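Local coordinates for universal stress protein (Pseudomonas aeruginosa UCBPP-PA14, PDB 7MQ5) that is of unknown function but belongs to the universal stress protein family, some of whose members bind ATP, at residues Lys114-Arg117 with Pro122-Met125; Ala139-Gly144 with Arg205-Glu210; Asp147-Ser152 with Thr245-Gly250; Ala170-Ile175 with Tyr211-Glu216; Thr241-Val246 with Val262-Leu267. One frame throughout, in Å; residues are numbered along the deposited sequence.

Contact 1: Lys114-Arg117 with Pro122-Met125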
# COMPACT_ATOMS: atom_id res chain seq x y z
N LYS A 114 -2.60 1.46 -13.75
CA LYS A 114 -1.50 2.28 -14.30
C LYS A 114 -0.86 3.10 -13.17
O LYS A 114 0.36 3.26 -13.17
CB LYS A 114 -2.02 3.13 -15.46
CG LYS A 114 -2.33 2.32 -16.71
CD LYS A 114 -2.89 3.11 -17.86
CE LYS A 114 -3.15 2.25 -19.08
NZ LYS A 114 -3.79 3.02 -20.16
N LEU A 115 -1.68 3.59 -12.24
CA LEU A 115 -1.12 4.33 -11.08
C LEU A 115 -0.19 3.39 -10.30
O LEU A 115 0.93 3.80 -9.94
CB LEU A 115 -2.26 4.82 -10.18
CG LEU A 115 -1.82 5.46 -8.87
CD1 LEU A 115 -0.95 6.68 -9.13
CD2 LEU A 115 -3.02 5.81 -8.02
N LEU A 116 -0.66 2.19 -10.00
CA LEU A 116 0.19 1.26 -9.21
C LEU A 116 1.46 0.86 -9.96
O LEU A 116 2.49 0.67 -9.33
CB LEU A 116 -0.62 0.01 -8.86
CG LEU A 116 -1.73 0.23 -7.85
CD1 LEU A 116 -2.55 -1.03 -7.67
CD2 LEU A 116 -1.18 0.70 -6.51
N ARG A 117 1.36 0.71 -11.28
CA ARG A 117 2.53 0.31 -12.09
C ARG A 117 3.61 1.39 -12.05
O ARG A 117 4.77 1.08 -11.72
CB ARG A 117 2.03 0.05 -13.52
CG ARG A 117 3.11 -0.37 -14.50
CD ARG A 117 2.46 -0.90 -15.77
NE ARG A 117 1.56 -2.01 -15.49
CZ ARG A 117 0.23 -2.00 -15.60
NH1 ARG A 117 -0.42 -0.93 -16.03
NH2 ARG A 117 -0.45 -3.09 -15.29
N PRO A 122 5.37 4.38 -2.36
CA PRO A 122 4.28 3.58 -1.82
C PRO A 122 2.90 4.14 -2.21
O PRO A 122 2.72 5.36 -2.24
CB PRO A 122 4.51 3.66 -0.30
CG PRO A 122 6.01 3.83 -0.17
CD PRO A 122 6.37 4.72 -1.33
N VAL A 123 1.98 3.25 -2.52
CA VAL A 123 0.58 3.63 -2.82
C VAL A 123 -0.34 2.86 -1.88
O VAL A 123 -0.25 1.62 -1.82
CB VAL A 123 0.18 3.34 -4.27
CG1 VAL A 123 -1.27 3.71 -4.51
CG2 VAL A 123 1.09 4.07 -5.26
N LEU A 124 -1.19 3.59 -1.16
CA LEU A 124 -2.25 2.99 -0.33
C LEU A 124 -3.56 3.10 -1.10
O LEU A 124 -4.05 4.21 -1.33
CB LEU A 124 -2.34 3.75 0.99
CG LEU A 124 -3.48 3.31 1.91
CD1 LEU A 124 -3.34 1.85 2.33
CD2 LEU A 124 -3.54 4.22 3.13
N MSE A 125 -4.06 1.95 -1.55
CA MSE A 125 -5.36 1.86 -2.20
C MSE A 125 -6.37 1.48 -1.13
O MSE A 125 -6.28 0.39 -0.57
CB MSE A 125 -5.35 0.75 -3.26
CG MSE A 125 -4.43 1.01 -4.43
SE MSE A 125 -4.95 2.56 -5.49
CE MSE A 125 -6.82 2.06 -5.85
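Leu116 lays its CD2 methyl against the side chain of Val123, with CD2 only 3.6 Å from Val123 CG1. The same methyl also meets the next inward-facing residue of the strand, Leu116 CD2 lying 3.9 Å from CG of Met125, a selenomethionine modelled in two conformers. One leucine branch thus spans two strand side chains. It can do so because the Leu116 side chain leaves the helix beside its own backbone N (chi1 -70°) and its end swings nearer the strand than the first bond suggests. Val123, with CG1 anti to its backbone N (chi1 178°), offers that methyl to the helix. Leu115 adds a looser touch on the same branch, CD2 to Val123 CG1 at 4.4 Å. Valine suits the strand through its beta-branch, while the longer leucines bridge the gap from the helix. Along the strand Val123 and Met125 face helix 110-118, and Leu124 between them points away. This is the helix-on-sheet interface of a beta-alpha-beta unit, strand 92-96, helix 110-118, strand 123-126. Helix 77-88 covers Leu115 through Ile81 and Ile82, Leu116 also reaches Val273, and strand 123-126 runs between strands 92-96 and 270-274.

Contact 2: Ala139-Gly144 with Arg205-Glu210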
# COMPACT_ATOMS: atom_id res chain seq x y z
N ALA A 139 0.94 -8.37 6.96
CA ALA A 139 2.13 -8.20 6.09
C ALA A 139 2.33 -9.49 5.30
O ALA A 139 2.31 -10.57 5.91
CB ALA A 139 3.34 -7.89 6.94
N ALA A 140 2.54 -9.40 3.99
CA ALA A 140 2.78 -10.58 3.13
C ALA A 140 4.26 -10.66 2.76
O ALA A 140 4.78 -9.72 2.15
CB ALA A 140 1.91 -10.53 1.90
N VAL A 141 4.91 -11.75 3.12
CA VAL A 141 6.34 -11.99 2.78
C VAL A 141 6.52 -13.43 2.29
O VAL A 141 5.51 -14.18 2.19
CB VAL A 141 7.21 -11.70 4.02
CG1 VAL A 141 7.06 -10.26 4.50
CG2 VAL A 141 6.92 -12.69 5.13
N ASP A 142 7.73 -13.77 1.88
CA ASP A 142 8.08 -15.19 1.57
C ASP A 142 9.39 -15.45 2.32
O ASP A 142 10.45 -15.11 1.79
CB ASP A 142 8.19 -15.49 0.07
CG ASP A 142 8.53 -16.95 -0.23
OD1 ASP A 142 8.81 -17.71 0.73
OD2 ASP A 142 8.51 -17.32 -1.42
N VAL A 143 9.28 -15.97 3.54
CA VAL A 143 10.48 -16.20 4.40
C VAL A 143 11.44 -17.20 3.73
O VAL A 143 12.61 -17.23 4.14
CB VAL A 143 10.07 -16.64 5.82
CG1 VAL A 143 9.09 -15.66 6.45
CG2 VAL A 143 9.51 -18.05 5.86
N GLY A 144 10.99 -17.94 2.72
CA GLY A 144 11.84 -18.91 2.00
C GLY A 144 12.89 -18.26 1.11
O GLY A 144 13.66 -19.01 0.50
N ARG A 205 12.59 -19.92 11.39
CA ARG A 205 12.91 -19.66 12.82
C ARG A 205 13.79 -18.41 12.94
O ARG A 205 13.58 -17.64 13.89
CB ARG A 205 13.54 -20.89 13.48
CG ARG A 205 12.59 -22.06 13.64
CD ARG A 205 11.34 -21.73 14.45
NE ARG A 205 10.48 -22.90 14.64
CZ ARG A 205 9.29 -22.87 15.23
NH1 ARG A 205 8.79 -21.73 15.68
NH2 ARG A 205 8.59 -23.98 15.35
N THR A 206 14.72 -18.21 12.01
CA THR A 206 15.59 -17.00 12.05
C THR A 206 14.72 -15.76 11.85
O THR A 206 14.91 -14.77 12.59
CB THR A 206 16.70 -17.10 11.00
OG1 THR A 206 17.52 -18.19 11.40
CG2 THR A 206 17.52 -15.83 10.90
N PHE A 207 13.81 -15.80 10.88
CA PHE A 207 12.90 -14.66 10.61
C PHE A 207 12.08 -14.33 11.87
O PHE A 207 11.96 -13.15 12.23
CB PHE A 207 11.97 -15.01 9.45
CG PHE A 207 10.96 -13.95 9.11
CD1 PHE A 207 11.27 -12.96 8.19
CD2 PHE A 207 9.71 -13.94 9.71
CE1 PHE A 207 10.33 -11.98 7.87
CE2 PHE A 207 8.78 -12.96 9.39
CZ PHE A 207 9.10 -11.98 8.49
N GLN A 208 11.60 -15.36 12.56
CA GLN A 208 10.76 -15.16 13.76
C GLN A 208 11.55 -14.47 14.88
O GLN A 208 10.98 -13.59 15.55
CB GLN A 208 10.19 -16.51 14.18
CG GLN A 208 9.16 -16.42 15.28
CD GLN A 208 8.43 -17.72 15.50
OE1 GLN A 208 8.82 -18.76 14.98
NE2 GLN A 208 7.38 -17.66 16.29
N ALA A 209 12.81 -14.86 15.08
CA ALA A 209 13.64 -14.22 16.12
C ALA A 209 14.02 -12.80 15.69
O ALA A 209 13.89 -11.87 16.50
CB ALA A 209 14.87 -15.05 16.39
N GLU A 210 14.45 -12.64 14.44
CA GLU A 210 14.90 -11.32 13.94
C GLU A 210 13.77 -10.30 14.11
O GLU A 210 14.03 -9.16 14.56
CB GLU A 210 15.30 -11.41 12.47
CG GLU A 210 15.76 -10.09 11.88
CD GLU A 210 16.36 -10.19 10.49
OE1 GLU A 210 16.39 -11.30 9.95
OE2 GLU A 210 16.79 -9.16 9.97
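Val143 stands over the ring of Phe207, joining the loop after strand 136-141 to helix 193-211 in the alpha/beta fold of the universal stress protein family. The approach is a CH-pi contact: Val143 CG1 lies 3.7 Å from the centroid of the Phe207 ring and only 12° off its normal. The two side chains meet at about a right angle, and the methyl sits above the middle of the ring, with Phe207 CG and CD2 its nearest carbons. Phe207 reaches this place because its CG is anti to the backbone N (chi1 178°), which extends the ring from the helix toward the strand end. Val141 comes at the far end of the ring from an oblique direction, its CG2 4.1 Å from Phe207 CZ. A flat aromatic suits the helix position, since one ring can receive a methyl over its face and another obliquely beside CZ, while the compact valines fit at the strand end. The ring of Tyr211, one helical turn on, also meets that of Phe207, and Val143 is further packed by Tyr200 and Cys204 of the same helix. Beside this apolar patch, Val143 N is hydrogen-bonded to Ser176 OG. The chain then bends in an Asx turn around Asp142 OD1, which is also hydrogen-bonded to His178 ND1: Gly144 N donates to Asp142 OD1 at 3.0 Å, from 39° above the carboxylate plane, and glycine leaves room beside that oxygen.

Contact 3: Asp147-Ser152 with Thr245-Gly250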
# COMPACT_ATOMS: atom_id res chain seq x y z
N ASP A 147 17.66 -13.44 -0.22
CA ASP A 147 18.73 -12.77 -1.02
C ASP A 147 18.63 -11.27 -0.71
O ASP A 147 17.62 -10.87 -0.09
CB ASP A 147 18.67 -13.13 -2.51
CG ASP A 147 17.52 -12.54 -3.31
OD1 ASP A 147 16.93 -11.53 -2.86
OD2 ASP A 147 17.24 -13.08 -4.41
N GLY A 148 19.64 -10.49 -1.09
CA GLY A 148 19.67 -9.05 -0.76
C GLY A 148 18.39 -8.32 -1.13
O GLY A 148 17.91 -7.49 -0.33
N GLU A 149 17.84 -8.64 -2.31
CA GLU A 149 16.63 -7.94 -2.81
C GLU A 149 15.40 -8.31 -1.97
O GLU A 149 14.61 -7.39 -1.63
CB GLU A 149 16.43 -8.28 -4.29
CG GLU A 149 17.66 -7.92 -5.12
CD GLU A 149 17.51 -7.96 -6.62
OE1 GLU A 149 16.37 -8.10 -7.11
OE2 GLU A 149 18.55 -7.86 -7.31
N HIS A 150 15.22 -9.59 -1.63
CA HIS A 150 14.04 -9.97 -0.80
C HIS A 150 14.25 -9.49 0.64
O HIS A 150 13.26 -9.05 1.25
CB HIS A 150 13.72 -11.46 -0.93
CG HIS A 150 13.13 -11.82 -2.25
ND1 HIS A 150 13.91 -12.05 -3.37
CD2 HIS A 150 11.85 -11.97 -2.65
CE1 HIS A 150 13.13 -12.34 -4.39
NE2 HIS A 150 11.86 -12.30 -3.98
N ARG A 151 15.47 -9.53 1.16
CA ARG A 151 15.69 -9.05 2.56
C ARG A 151 15.25 -7.59 2.68
O ARG A 151 14.54 -7.26 3.63
CB ARG A 151 17.16 -9.19 3.00
CG ARG A 151 17.60 -10.62 3.28
CD ARG A 151 18.89 -10.69 4.08
NE ARG A 151 19.98 -9.90 3.49
CZ ARG A 151 20.87 -10.35 2.60
NH1 ARG A 151 20.82 -11.59 2.15
NH2 ARG A 151 21.81 -9.53 2.16
N SER A 152 15.66 -6.76 1.72
CA SER A 152 15.32 -5.31 1.71
C SER A 152 13.80 -5.12 1.59
O SER A 152 13.23 -4.36 2.38
CB SER A 152 16.04 -4.61 0.59
OG SER A 152 15.60 -3.27 0.47
N THR A 245 5.70 -5.71 -4.66
CA THR A 245 5.70 -6.19 -6.06
C THR A 245 6.91 -7.13 -6.26
O THR A 245 7.75 -7.26 -5.36
CB THR A 245 5.64 -4.99 -7.01
OG1 THR A 245 6.79 -4.17 -6.76
CG2 THR A 245 4.37 -4.19 -6.84
N VAL A 246 6.99 -7.75 -7.42
CA VAL A 246 8.03 -8.78 -7.68
C VAL A 246 9.43 -8.15 -7.62
O VAL A 246 9.62 -6.99 -8.02
CB VAL A 246 7.72 -9.52 -9.00
CG1 VAL A 246 7.71 -8.58 -10.19
CG2 VAL A 246 8.63 -10.71 -9.23
N ALA A 247 10.42 -8.91 -7.14
CA ALA A 247 11.78 -8.35 -6.93
C ALA A 247 12.41 -7.89 -8.24
O ALA A 247 13.16 -6.89 -8.22
CB ALA A 247 12.65 -9.36 -6.22
N ARG A 248 12.13 -8.61 -9.33
CA ARG A 248 12.68 -8.26 -10.67
C ARG A 248 11.52 -8.26 -11.66
O ARG A 248 10.65 -9.14 -11.56
CB ARG A 248 13.79 -9.22 -11.08
CG ARG A 248 14.99 -9.15 -10.16
CD ARG A 248 16.18 -9.93 -10.65
NE ARG A 248 17.32 -9.68 -9.78
CZ ARG A 248 18.54 -10.17 -9.96
NH1 ARG A 248 19.50 -9.86 -9.11
NH2 ARG A 248 18.79 -10.96 -10.99
N THR A 249 11.55 -7.31 -12.59
CA THR A 249 10.41 -7.20 -13.54
C THR A 249 10.31 -8.42 -14.45
O THR A 249 11.33 -9.09 -14.72
CB THR A 249 10.53 -5.95 -14.41
OG1 THR A 249 9.32 -5.82 -15.18
CG2 THR A 249 11.74 -5.98 -15.32
N GLY A 250 9.08 -8.71 -14.85
CA GLY A 250 8.82 -9.72 -15.88
C GLY A 250 9.00 -9.11 -17.27
O GLY A 250 9.37 -7.91 -17.36
O HOH W 1 15.06 -5.91 -6.48
O HOH W 2 9.76 -11.55 -5.77
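Arg248 grips the carboxylate of Glu149 in a bidentate, side-on salt bridge. Its NE donates to Glu149 OE1 at 3.2 Å, and its NH1 donates to Glu149 OE2 at 2.9 Å; a weak third bond runs from Arg248 NE to Glu149 OE2 at 3.3 Å. Both oxygens lie near the guanidinium plane, but the carboxylate is turned 39° from it, so the fork is skewed. The extended arginine chain gives the reach. Glu149 has a second conformer, so this grip may not be permanent. Asp147, the N-cap of helix 148-167, uses one oxygen twice: His150 N reaches Asp147 OD1 at 2.9 Å, nearly along the C-O axis, and His150 ND1 reaches it at 3.1 Å from above the carboxylate plane. Holding ND1 helps fix the ring rotation, with CE1 obliquely against Ala247 CB. A small alanine fits here, where CB lies 3.5 Å from His150 CE1. One water lies 2.6 Å from Glu149 OE1 and also near Ala247 O; another accepts from Ala247 N at 3.0 Å and is hydrogen-bonded to His150 NE2. In ATP-binding relatives the loop corresponding to that after strand 240-244 contributes to the nucleotide site; whether this protein does the same is not established. With an arginine and a helix N-terminus close by, Glu149 probably remains ionised, so this surface joint rests on charge and bound water more than on apolar burial.

Contact 4: Ala170-Ile175 with Tyr211-Glu216; sequences ATLHVI and YGFSDE
Leu172 and Val174, two residues apart in the extended strand 171-178, are met by Phe213 from the loop that ends helix 193-211. The loop leaves the helix through a Schellman motif at Gly212, whose positive phi (60°) is readily adopted by a residue with no side chain, and this turn delivers Phe213 toward the strand. There the ring is met from two directions. Val174 CG2 makes a CH-pi contact over one face, 3.7 Å from the centroid of the Phe213 ring and 21° off its normal, shifted toward the rim. Leu172 comes instead at the ring edge, near its plane, with CD2 3.6 Å from Phe213 CE1. The ring leaves the backbone on the side of its own N, with CG anti to the carbonyl carbon (chi1 -70°). Over the centre of its other face stands the backbone O of Tyr211, 3.8 Å from the plane. Phenylalanine suits the spot, for its flat faces and edge accommodate a methyl, a carbonyl and a leucine branch at once. The polar side chain of the strand turns the other way: His173 NE2 pairs with Thr171 OG1 at 2.8 Å, and a water 2.7 Å from His173 ND1 donates to Glu216 O at 2.6 Å. The contact lies in the connection from strand 171-178 through helix 193-211 to strand 218-222, and Ile158 of helix 148-167 also touches Phe213. The chemistry therefore divides in two: a largely buried aliphatic-aromatic cluster holds the loop to one side of the strand, while a hydrated histidine links the loop's later backbone to the other.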
# COMPACT_ATOMS: atom_id res chain seq x y z
N ALA A 170 -3.58 -1.23 16.48
CA ALA A 170 -4.04 -2.46 15.81
C ALA A 170 -3.02 -3.57 16.09
O ALA A 170 -1.94 -3.27 16.65
CB ALA A 170 -4.19 -2.19 14.32
N THR A 171 -3.36 -4.79 15.70
CA THR A 171 -2.41 -5.91 15.88
C THR A 171 -1.80 -6.27 14.53
O THR A 171 -2.47 -6.10 13.50
CB THR A 171 -3.07 -7.09 16.58
OG1 THR A 171 -4.25 -7.47 15.88
CG2 THR A 171 -3.45 -6.77 18.01
N LEU A 172 -0.57 -6.74 14.56
CA LEU A 172 0.22 -7.10 13.37
C LEU A 172 0.27 -8.62 13.20
O LEU A 172 0.52 -9.34 14.18
CB LEU A 172 1.62 -6.51 13.54
CG LEU A 172 2.62 -6.85 12.44
CD1 LEU A 172 2.17 -6.29 11.11
CD2 LEU A 172 4.01 -6.34 12.81
N HIS A 173 0.07 -9.07 11.97
CA HIS A 173 0.05 -10.49 11.55
C HIS A 173 0.90 -10.61 10.29
O HIS A 173 0.97 -9.63 9.52
CB HIS A 173 -1.41 -10.95 11.39
CG HIS A 173 -2.28 -10.57 12.56
ND1 HIS A 173 -2.63 -11.45 13.57
CD2 HIS A 173 -2.81 -9.37 12.91
CE1 HIS A 173 -3.36 -10.82 14.47
NE2 HIS A 173 -3.47 -9.54 14.10
N VAL A 174 1.49 -11.78 10.07
CA VAL A 174 2.34 -12.01 8.87
C VAL A 174 1.89 -13.30 8.16
O VAL A 174 1.66 -14.29 8.85
CB VAL A 174 3.82 -12.11 9.25
CG1 VAL A 174 4.70 -12.38 8.04
CG2 VAL A 174 4.29 -10.88 10.00
N ILE A 175 1.76 -13.25 6.84
CA ILE A 175 1.49 -14.46 6.02
C ILE A 175 2.72 -14.70 5.15
O ILE A 175 3.17 -13.77 4.43
CB ILE A 175 0.19 -14.36 5.19
CG1 ILE A 175 -0.03 -15.59 4.28
CG2 ILE A 175 0.15 -13.09 4.37
CD1 ILE A 175 -0.09 -16.91 4.99
N TYR A 211 12.55 -10.70 13.76
CA TYR A 211 11.41 -9.76 13.76
C TYR A 211 10.51 -9.89 15.00
O TYR A 211 9.50 -9.16 15.08
CB TYR A 211 10.66 -9.91 12.44
CG TYR A 211 11.39 -9.33 11.26
CD1 TYR A 211 11.39 -7.96 11.05
CD2 TYR A 211 12.07 -10.12 10.36
CE1 TYR A 211 12.04 -7.39 9.97
CE2 TYR A 211 12.73 -9.57 9.27
CZ TYR A 211 12.72 -8.19 9.08
OH TYR A 211 13.35 -7.61 8.01
N GLY A 212 10.85 -10.77 15.94
CA GLY A 212 10.08 -10.86 17.20
C GLY A 212 8.61 -11.19 17.00
O GLY A 212 7.76 -10.50 17.60
N PHE A 213 8.32 -12.20 16.19
CA PHE A 213 6.92 -12.63 15.98
C PHE A 213 6.59 -13.88 16.80
O PHE A 213 7.42 -14.78 16.87
CB PHE A 213 6.65 -12.89 14.50
CG PHE A 213 6.65 -11.63 13.68
CD1 PHE A 213 5.77 -10.60 13.98
CD2 PHE A 213 7.47 -11.48 12.57
CE1 PHE A 213 5.74 -9.44 13.22
CE2 PHE A 213 7.43 -10.33 11.81
CZ PHE A 213 6.59 -9.30 12.15
N SER A 214 5.39 -13.89 17.38
CA SER A 214 4.88 -15.08 18.10
C SER A 214 4.45 -16.12 17.07
O SER A 214 4.24 -15.75 15.90
CB SER A 214 3.71 -14.72 18.97
OG SER A 214 2.58 -14.39 18.16
N ASP A 215 4.26 -17.35 17.50
CA ASP A 215 3.74 -18.39 16.58
C ASP A 215 2.35 -17.98 16.07
O ASP A 215 2.04 -18.23 14.90
CB ASP A 215 3.63 -19.75 17.27
CG ASP A 215 4.95 -20.37 17.72
OD1 ASP A 215 6.01 -19.93 17.24
OD2 ASP A 215 4.90 -21.30 18.53
N GLU A 216 1.57 -17.32 16.94
CA GLU A 216 0.16 -16.91 16.67
C GLU A 216 0.09 -15.76 15.65
O GLU A 216 -0.96 -15.62 15.00
CB GLU A 216 -0.52 -16.54 17.99
CG GLU A 216 -0.76 -17.73 18.93
CD GLU A 216 0.46 -18.38 19.59
OE1 GLU A 216 1.44 -17.66 19.90
OE2 GLU A 216 0.41 -19.61 19.82
O HOH W 3 -2.50 -14.19 13.53

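Contact 5: Thr241-Val246 with Val262-Leu267; sequences TVIGTV and VVLDTL
Thr241 and Leu267 make the tightest apolar touch here, Thr241 CB to Leu267 CD1 at 3.9 Å, with the side chains at about a right angle. Two residues on, Ile243, in the conformer described, reaches helix 258-264 with two branches: CD1 lies 4.1 Å from Leu264 CG, and CG2 is 4.4 Å from Val263 CG1. Its CG1 stands between the backbone N and the carbonyl carbon (chi1 71°), which divides these branches between the two helix residues. Beta-branched residues suit the strand, while Leu264 from the helix and Leu267 from the loop after it supply length. Hydrogen bonds hold residues 262-267 together as the chain turns toward Leu267. Val263 O accepts twice, from Thr266 N at 3.0 Å and from Leu267 N at 2.9 Å, and Thr266 OG1 donates to Val262 O at 2.8 Å from 38° above the carbonyl plane. The Leu267 methyls lie against CB, CG2 and OG1 of Thr241 alike, and OG1 has its polar partner in Ser269 OG. Together these pieces belong to the beta-alpha-beta unit of strand 240-244, helix 258-264 and strand 270-274. Leu264 continues onto Val271, Val273 and, in helix 110-118, Trp113 and Leu116; Val263 and Leu267 touch Ile229 and Ala233 of helix 225-236.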
# COMPACT_ATOMS: atom_id res chain seq x y z
N THR A 241 -3.63 -4.75 4.24
CA THR A 241 -2.62 -5.76 3.85
C THR A 241 -1.48 -4.99 3.19
O THR A 241 -1.73 -4.16 2.32
CB THR A 241 -3.20 -6.84 2.93
OG1 THR A 241 -4.31 -7.47 3.58
CG2 THR A 241 -2.18 -7.91 2.59
N VAL A 242 -0.25 -5.27 3.60
CA VAL A 242 0.96 -4.65 3.03
C VAL A 242 1.64 -5.70 2.17
O VAL A 242 1.94 -6.81 2.68
CB VAL A 242 1.90 -4.13 4.13
CG1 VAL A 242 3.09 -3.43 3.49
CG2 VAL A 242 1.17 -3.21 5.10
N ILE A 243 1.86 -5.37 0.90
CA ILE A 243 2.50 -6.30 -0.06
C ILE A 243 3.62 -5.59 -0.80
O ILE A 243 3.67 -4.34 -0.83
CB ILE A 243 1.48 -6.88 -1.06
CG1 ILE A 243 1.00 -5.82 -2.06
CG2 ILE A 243 0.32 -7.56 -0.35
CD1 ILE A 243 0.13 -6.37 -3.16
N GLY A 244 4.51 -6.40 -1.36
CA GLY A 244 5.55 -5.90 -2.27
C GLY A 244 5.34 -6.47 -3.65
O GLY A 244 4.76 -7.56 -3.78
N THR A 245 5.70 -5.71 -4.66
CA THR A 245 5.70 -6.19 -6.06
C THR A 245 6.91 -7.13 -6.26
O THR A 245 7.75 -7.26 -5.36
CB THR A 245 5.64 -4.99 -7.01
OG1 THR A 245 6.79 -4.17 -6.76
CG2 THR A 245 4.37 -4.19 -6.84
N VAL A 246 6.99 -7.75 -7.42
CA VAL A 246 8.03 -8.78 -7.68
C VAL A 246 9.43 -8.15 -7.62
O VAL A 246 9.62 -6.99 -8.02
CB VAL A 246 7.72 -9.52 -9.00
CG1 VAL A 246 7.71 -8.58 -10.19
CG2 VAL A 246 8.63 -10.71 -9.23
N VAL A 262 -3.08 -10.61 -8.77
CA VAL A 262 -4.27 -11.36 -8.28
C VAL A 262 -4.70 -10.84 -6.91
O VAL A 262 -5.89 -10.59 -6.70
CB VAL A 262 -3.99 -12.87 -8.25
CG1 VAL A 262 -5.14 -13.64 -7.62
CG2 VAL A 262 -3.68 -13.41 -9.64
N VAL A 263 -3.75 -10.67 -5.98
CA VAL A 263 -4.11 -10.23 -4.61
C VAL A 263 -4.79 -8.85 -4.65
O VAL A 263 -5.81 -8.65 -3.96
CB VAL A 263 -2.84 -10.26 -3.73
CG1 VAL A 263 -3.03 -9.58 -2.39
CG2 VAL A 263 -2.33 -11.68 -3.58
N LEU A 264 -4.26 -7.91 -5.42
CA LEU A 264 -4.84 -6.54 -5.45
C LEU A 264 -6.28 -6.54 -5.98
O LEU A 264 -7.05 -5.67 -5.56
CB LEU A 264 -3.94 -5.64 -6.29
CG LEU A 264 -2.85 -4.92 -5.50
CD1 LEU A 264 -1.68 -4.52 -6.38
CD2 LEU A 264 -3.44 -3.73 -4.76
N ASP A 265 -6.60 -7.48 -6.87
CA ASP A 265 -7.95 -7.58 -7.47
C ASP A 265 -8.88 -8.45 -6.61
O ASP A 265 -10.04 -8.60 -7.01
CB ASP A 265 -7.88 -8.15 -8.89
CG ASP A 265 -7.70 -7.12 -10.00
OD1 ASP A 265 -7.73 -5.90 -9.71
OD2 ASP A 265 -7.55 -7.55 -11.16
N THR A 266 -8.39 -8.99 -5.49
CA THR A 266 -9.18 -9.95 -4.66
C THR A 266 -9.38 -9.43 -3.23
O THR A 266 -10.43 -9.65 -2.65
CB THR A 266 -8.48 -11.33 -4.60
OG1 THR A 266 -8.26 -11.78 -5.93
CG2 THR A 266 -9.27 -12.37 -3.83
N LEU A 267 -8.37 -8.78 -2.67
CA LEU A 267 -8.46 -8.35 -1.26
C LEU A 267 -9.63 -7.39 -1.05
O LEU A 267 -9.90 -6.54 -1.94
CB LEU A 267 -7.16 -7.66 -0.85
CG LEU A 267 -5.95 -8.58 -0.66
CD1 LEU A 267 -4.70 -7.74 -0.52
CD2 LEU A 267 -6.12 -9.49 0.55

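Contact 1 comes first along the chain, on strand 123-126, which pairs antiparallel with strand 270-274. Contacts 2 and 3, and likewise 2 and 4, have alternating segments; contact 4 falls between the two segments of contact 3, and contact 5 comes last, starting where contact 3 ends. Contacts 1, 2, 4 and 5 all reach one mixed sheet. Contacts 1 and 5, with centres 11 Å apart, touch through Leu116 and Leu264 of their two helices, over neighbouring strands 123-126 and 270-274. Strand 136-141 carries contact 2 between the strands of contacts 4 and 5, whose centres are 10 Å and 18 Å from its own. Contact 3 joins loop to helix at the surface, whereas the others are buried, building the alpha/beta core.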